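Local structure of gamma-glutamyltranspeptidase (Streptomyces lincolnensis, 6J3A) at residues W276-V281 with T482-I487; G531-P536 with A605-M610. The protein is a gamma-glutamyltranspeptidase homologue of the NTN clan, which probably hydrolyses or transfers gamma-glutamyl or related groups. All blocks are in the same frame, centred on the assembly; numbering follows the deposited sequence.

Interaction 1: W276-V281 with T482-I487; sequences WSQGPV and TLTPSI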
loop_
_atom_site.group_PDB
_atom_site.type_symbol
_atom_site.label_atom_id
_atom_site.label_comp_id
_atom_site.label_asym_id
_atom_site.label_seq_id
_atom_site.Cartn_x
_atom_site.Cartn_y
_atom_site.Cartn_z
ATOM N N TRP A 276 -0.241 -27.901 20.355
ATOM C CA TRP A 276 -1.337 -27.171 21.034
ATOM C C TRP A 276 -2.012 -26.127 20.104
ATOM O O TRP A 276 -3.128 -25.673 20.377
ATOM C CB TRP A 276 -0.868 -26.506 22.349
ATOM C CG TRP A 276 0.298 -25.591 22.183
ATOM C CD1 TRP A 276 1.605 -25.916 22.354
ATOM C CD2 TRP A 276 0.274 -24.209 21.790
ATOM N NE1 TRP A 276 2.409 -24.829 22.090
ATOM C CE2 TRP A 276 1.618 -23.767 21.743
ATOM C CE3 TRP A 276 -0.749 -23.298 21.479
ATOM C CZ2 TRP A 276 1.970 -22.453 21.399
ATOM C CZ3 TRP A 276 -0.397 -21.981 21.130
ATOM C CH2 TRP A 276 0.950 -21.577 21.099
ATOM N N SER A 277 -1.316 -25.724 19.042
ATOM C CA SER A 277 -1.930 -25.042 17.910
ATOM C C SER A 277 -2.143 -26.044 16.774
ATOM O O SER A 277 -1.671 -27.170 16.846
ATOM C CB SER A 277 -1.028 -23.900 17.445
ATOM O OG SER A 277 0.064 -24.393 16.680
ATOM N N GLN A 278 -2.824 -25.626 15.711
ATOM C CA GLN A 278 -2.824 -26.401 14.454
ATOM C C GLN A 278 -1.518 -26.248 13.656
ATOM O O GLN A 278 -1.376 -26.853 12.583
ATOM C CB GLN A 278 -4.009 -26.014 13.551
ATOM C CG GLN A 278 -3.956 -24.604 12.947
ATOM C CD GLN A 278 -4.982 -24.363 11.842
ATOM O OE1 GLN A 278 -5.470 -23.250 11.684
ATOM N NE2 GLN A 278 -5.291 -25.395 11.057
ATOM N N GLY A 279 -0.589 -25.429 14.154
ATOM C CA GLY A 279 0.645 -25.074 13.442
ATOM C C GLY A 279 1.313 -26.198 12.679
ATOM O O GLY A 279 1.565 -26.082 11.469
ATOM N N PRO A 280 1.584 -27.309 13.377
ATOM C CA PRO A 280 2.209 -28.474 12.766
ATOM C C PRO A 280 1.512 -29.110 11.561
ATOM O O PRO A 280 2.165 -29.856 10.835
ATOM C CB PRO A 280 2.276 -29.451 13.927
ATOM C CG PRO A 280 2.486 -28.570 15.110
ATOM C CD PRO A 280 1.544 -27.438 14.845
ATOM N N VAL A 281 0.235 -28.807 11.327
ATOM C CA VAL A 281 -0.485 -29.375 10.190
ATOM C C VAL A 281 0.059 -28.883 8.838
ATOM O O VAL A 281 -0.060 -29.588 7.828
ATOM C CB VAL A 281 -2.015 -29.150 10.309
ATOM C CG1 VAL A 281 -2.456 -27.801 9.750
ATOM C CG2 VAL A 281 -2.767 -30.270 9.605
ATOM N N THR A 482 -6.614 -22.469 16.430
ATOM C CA THR A 482 -6.400 -22.302 14.975
ATOM C C THR A 482 -5.281 -21.309 14.615
ATOM O O THR A 482 -4.787 -21.309 13.488
ATOM C CB THR A 482 -7.682 -21.872 14.240
ATOM O OG1 THR A 482 -8.312 -20.801 14.951
ATOM C CG2 THR A 482 -8.630 -23.050 14.114
ATOM N N LEU A 483 -4.883 -20.493 15.589
ATOM C CA LEU A 483 -3.925 -19.409 15.400
ATOM C C LEU A 483 -2.537 -19.967 15.139
ATOM O O LEU A 483 -1.988 -20.687 15.970
ATOM C CB LEU A 483 -3.901 -18.518 16.642
ATOM C CG LEU A 483 -5.282 -18.102 17.189
ATOM C CD1 LEU A 483 -5.104 -17.060 18.283
ATOM C CD2 LEU A 483 -6.246 -17.631 16.094
ATOM N N THR A 484 -1.965 -19.603 13.994
ATOM C CA THR A 484 -0.785 -20.268 13.499
ATOM C C THR A 484 0.077 -19.390 12.590
ATOM O O THR A 484 0.030 -19.505 11.358
ATOM C CB THR A 484 -1.153 -21.602 12.816
ATOM O OG1 THR A 484 0.029 -22.187 12.273
ATOM C CG2 THR A 484 -2.220 -21.427 11.721
ATOM N N PRO A 485 0.911 -18.533 13.199
ATOM C CA PRO A 485 1.873 -17.773 12.395
ATOM C C PRO A 485 3.019 -18.651 11.885
ATOM O O PRO A 485 3.183 -19.789 12.339
ATOM C CB PRO A 485 2.393 -16.704 13.367
ATOM C CG PRO A 485 2.181 -17.273 14.724
ATOM C CD PRO A 485 1.074 -18.287 14.643
ATOM N N SER A 486 3.812 -18.106 10.969
ATOM C CA SER A 486 4.927 -18.828 10.349
ATOM C C SER A 486 6.173 -17.971 10.283
ATOM O O SER A 486 6.098 -16.741 10.146
ATOM C CB SER A 486 4.582 -19.251 8.920
ATOM O OG SER A 486 3.333 -19.916 8.860
ATOM N N ILE A 487 7.315 -18.635 10.400
ATOM C CA ILE A 487 8.594 -18.064 10.014
ATOM C C ILE A 487 9.308 -19.100 9.145
ATOM O O ILE A 487 9.348 -20.280 9.480
ATOM C CB ILE A 487 9.434 -17.631 11.241
ATOM C CG1 ILE A 487 8.853 -16.341 11.829
ATOM C CG2 ILE A 487 10.895 -17.417 10.847
ATOM C CD1 ILE A 487 9.637 -15.731 12.976
#

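Interaction 2: G531-P536 with A605-M610; sequences GAIDAP and ANPRGM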
loop_
_atom_site.group_PDB
_atom_site.type_symbol
_atom_site.label_atom_id
_atom_site.label_comp_id
_atom_site.label_asym_id
_atom_site.label_seq_id
_atom_site.Cartn_x
_atom_site.Cartn_y
_atom_site.Cartn_z
ATOM N N GLY A 531 2.937 -11.601 -5.734
ATOM C CA GLY A 531 2.430 -12.478 -6.786
ATOM C C GLY A 531 1.902 -13.779 -6.204
ATOM O O GLY A 531 0.928 -14.350 -6.716
ATOM N N ALA A 532 2.552 -14.243 -5.134
ATOM C CA ALA A 532 2.104 -15.431 -4.405
ATOM C C ALA A 532 0.793 -15.158 -3.665
ATOM O O ALA A 532 -0.117 -15.976 -3.698
ATOM C CB ALA A 532 3.176 -15.908 -3.438
ATOM N N ILE A 533 0.694 -13.994 -3.028
ATOM C CA ILE A 533 -0.536 -13.576 -2.354
ATOM C C ILE A 533 -1.703 -13.373 -3.320
ATOM O O ILE A 533 -2.797 -13.874 -3.071
ATOM C CB ILE A 533 -0.316 -12.281 -1.558
ATOM C CG1 ILE A 533 0.604 -12.572 -0.361
ATOM C CG2 ILE A 533 -1.652 -11.708 -1.095
ATOM C CD1 ILE A 533 0.947 -11.382 0.507
ATOM N N ASP A 534 -1.471 -12.592 -4.379
ATOM C CA ASP A 534 -2.446 -12.392 -5.469
ATOM C C ASP A 534 -2.916 -13.708 -6.061
ATOM O O ASP A 534 -4.083 -13.832 -6.411
ATOM C CB ASP A 534 -1.863 -11.550 -6.616
ATOM C CG ASP A 534 -1.896 -10.044 -6.347
ATOM O OD1 ASP A 534 -2.036 -9.601 -5.183
ATOM O OD2 ASP A 534 -1.752 -9.294 -7.337
ATOM N N ALA A 535 -2.019 -14.691 -6.166
ATOM C CA ALA A 535 -2.353 -15.968 -6.797
ATOM C C ALA A 535 -3.703 -16.513 -6.310
ATOM O O ALA A 535 -4.015 -16.427 -5.109
ATOM C CB ALA A 535 -1.259 -16.993 -6.555
ATOM N N PRO A 536 -4.513 -17.061 -7.240
ATOM C CA PRO A 536 -5.723 -17.761 -6.840
ATOM C C PRO A 536 -5.427 -18.775 -5.751
ATOM O O PRO A 536 -4.499 -19.582 -5.890
ATOM C CB PRO A 536 -6.177 -18.458 -8.130
ATOM C CG PRO A 536 -5.670 -17.582 -9.216
ATOM C CD PRO A 536 -4.355 -17.047 -8.708
ATOM N N ALA A 605 1.154 -7.788 0.876
ATOM C CA ALA A 605 -0.090 -7.918 1.628
ATOM C C ALA A 605 -1.279 -8.207 0.728
ATOM O O ALA A 605 -1.324 -7.800 -0.430
ATOM C CB ALA A 605 -0.353 -6.672 2.462
ATOM N N ASN A 606 -2.249 -8.895 1.316
ATOM C CA ASN A 606 -3.469 -9.317 0.639
ATOM C C ASN A 606 -4.362 -8.140 0.241
ATOM O O ASN A 606 -4.606 -7.258 1.065
ATOM C CB ASN A 606 -4.252 -10.261 1.550
ATOM C CG ASN A 606 -5.678 -10.454 1.093
ATOM O OD1 ASN A 606 -5.938 -11.061 0.047
ATOM N ND2 ASN A 606 -6.614 -9.916 1.863
ATOM N N PRO A 607 -4.858 -8.136 -1.016
ATOM C CA PRO A 607 -5.756 -7.082 -1.466
ATOM C C PRO A 607 -7.250 -7.359 -1.233
ATOM O O PRO A 607 -8.062 -6.440 -1.348
ATOM C CB PRO A 607 -5.461 -7.023 -2.959
ATOM C CG PRO A 607 -5.223 -8.447 -3.313
ATOM C CD PRO A 607 -4.568 -9.078 -2.117
ATOM N N ARG A 608 -7.596 -8.603 -0.911
ATOM C CA ARG A 608 -8.984 -9.024 -0.798
ATOM C C ARG A 608 -9.601 -8.391 0.443
ATOM O O ARG A 608 -9.038 -8.502 1.529
ATOM C CB ARG A 608 -9.087 -10.546 -0.702
ATOM C CG ARG A 608 -8.441 -11.323 -1.839
ATOM C CD ARG A 608 -8.317 -12.791 -1.481
ATOM N NE ARG A 608 -7.655 -13.574 -2.522
ATOM C CZ ARG A 608 -6.342 -13.620 -2.738
ATOM N NH1 ARG A 608 -5.492 -12.913 -1.988
ATOM N NH2 ARG A 608 -5.869 -14.390 -3.714
ATOM N N GLY A 609 -10.743 -7.718 0.262
ATOM C CA GLY A 609 -11.434 -6.995 1.336
ATOM C C GLY A 609 -10.918 -5.580 1.558
ATOM O O GLY A 609 -11.309 -4.932 2.514
ATOM N N MET A 610 -10.066 -5.098 0.651
ATOM C CA MET A 610 -9.414 -3.776 0.723
ATOM C C MET A 610 -9.132 -3.286 2.143
ATOM O O MET A 610 -9.677 -2.280 2.599
ATOM C CB MET A 610 -10.168 -2.703 -0.085
ATOM C CG MET A 610 -11.389 -3.161 -0.834
ATOM S SD MET A 610 -11.132 -4.395 -2.115
ATOM C CE MET A 610 -12.816 -5.022 -2.078
#

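Interaction 1: W276-V281 with T482-I487
Thr484 meets Gly279 and Gln278 through its two branches, and its beta-branched shape suits a place between them. Its CB lies 4.0 Å from Gly279 CA. From there Thr484 OG1 is swung opposite the backbone N (chi1 177°), which carries it to 3.2 Å from Gly279 CA. This buried hydroxyl is hydrogen-bonded to Lys272 NZ and Asp507 OD2. The other branch, Thr484 CG2, packs against CG of Gln278 at 3.8 Å, the two side chains crossing at about a right angle. Gln278 CG also lies 3.4 Å from Thr482 O, and its amide end settles beside Thr482. The Thr-Leu-Thr-Pro run of segment 482-487 probably corresponds to the Ser-Met-x-Pro end of the Ser-Ser-Met-x-Pro motif beside the substrate pocket in other gamma-glutamyltranspeptidases. The segment 276-281 is the entry to helix 280-288, and Ser277 caps it: Ser277 OG accepts from Gly279 N at 2.8 Å, with an N-H...O angle of 146°. A short hydroxyl side chain fits this task, while a CB on Gly279 would run into that same OG. Shortening Gln278 to an alanine is likely to leave Thr484 CG2 without its alkyl neighbour and to open a gap beside Thr482. Ser277 CB lies 3.7 Å from Leu483 O, as segment 482-487 runs on into strand 486-490; Arg316 and Gln506 touch Gln278 from helices 299-319 and 506-519.

Interaction 2: G531-P536 with A605-M610
Ile533 and Arg608 carry most of this contact, one with hydrocarbon and the other with charge. Ile533 sits in the last turn of helix 529-534 and reaches across with both branches. Its CG2 rests 3.5 Å from Asn606 CA and also brushes the ring of Pro607, while CD1, at the end of an extended arm (chi2 178°), comes to 3.6 Å from Ala605 N. A branched aliphatic side chain suits a buried surface made largely of backbone.

Arg608 answers with its guanidinium group, which grips the carbonyl oxygen of Ile533 end-on: NH1 donates to Ile533 O at 3.1 Å and NH2 to the same Ile533 O at 3.2 Å. The oxygen lies close to the guanidinium plane. NH2 lies in the Ile533 carbonyl plane, whereas NH1 stands above it. Such carbonyls at a helix C-terminus would tend to attract a positive charge. Arg608 NH1 also donates to Asn606 OD1 at 2.8 Å, a nearly straight bond (162°), and the same OD1 accepts from Arg608 N at 3.1 Å, closing an Asx turn. Asparagine is apt here, since one carbonyl oxygen steadies both the loop and the guanidinium. The salt bridge from Arg608 NE to Glu560 probably helps to fix the group's rotation. Overlapping the Asx turn, a type II beta turn runs from Pro607 to Met610, with Gly609 at positive phi.

Asp534 crosses Pro607 obliquely, Asp534 OD1 lying 3.9 Å from Pro607 CG, though its carboxylate is bonded to Gln530 and to Thr4 N. The whole joins the end of helix 529-534 to the loop between strands 601-605 and 613-616, with Phe513 of helix 506-519 against Ile533.

Interaction 1 closes along the chain before interaction 2 opens, and the two do not touch: their centres are 21 Å apart and their nearest atoms about 12 Å. Two antiparallel strands, 493-499 and 590-594, separate strand 486-490 of interaction 1 from strand 601-605, which leads into interaction 2. Helix 506-519 links them, its start packing on interaction 1 and Phe513, further along, on interaction 2. The centre of interaction 1 lies about 8 Å, that of interaction 2 about 18 Å, from the centre of the chain. Through its family motif, segment 482-487 probably borders the substrate pocket, whereas interaction 2 reaches the second subunit, whose Arg524 bonds to Met610 O.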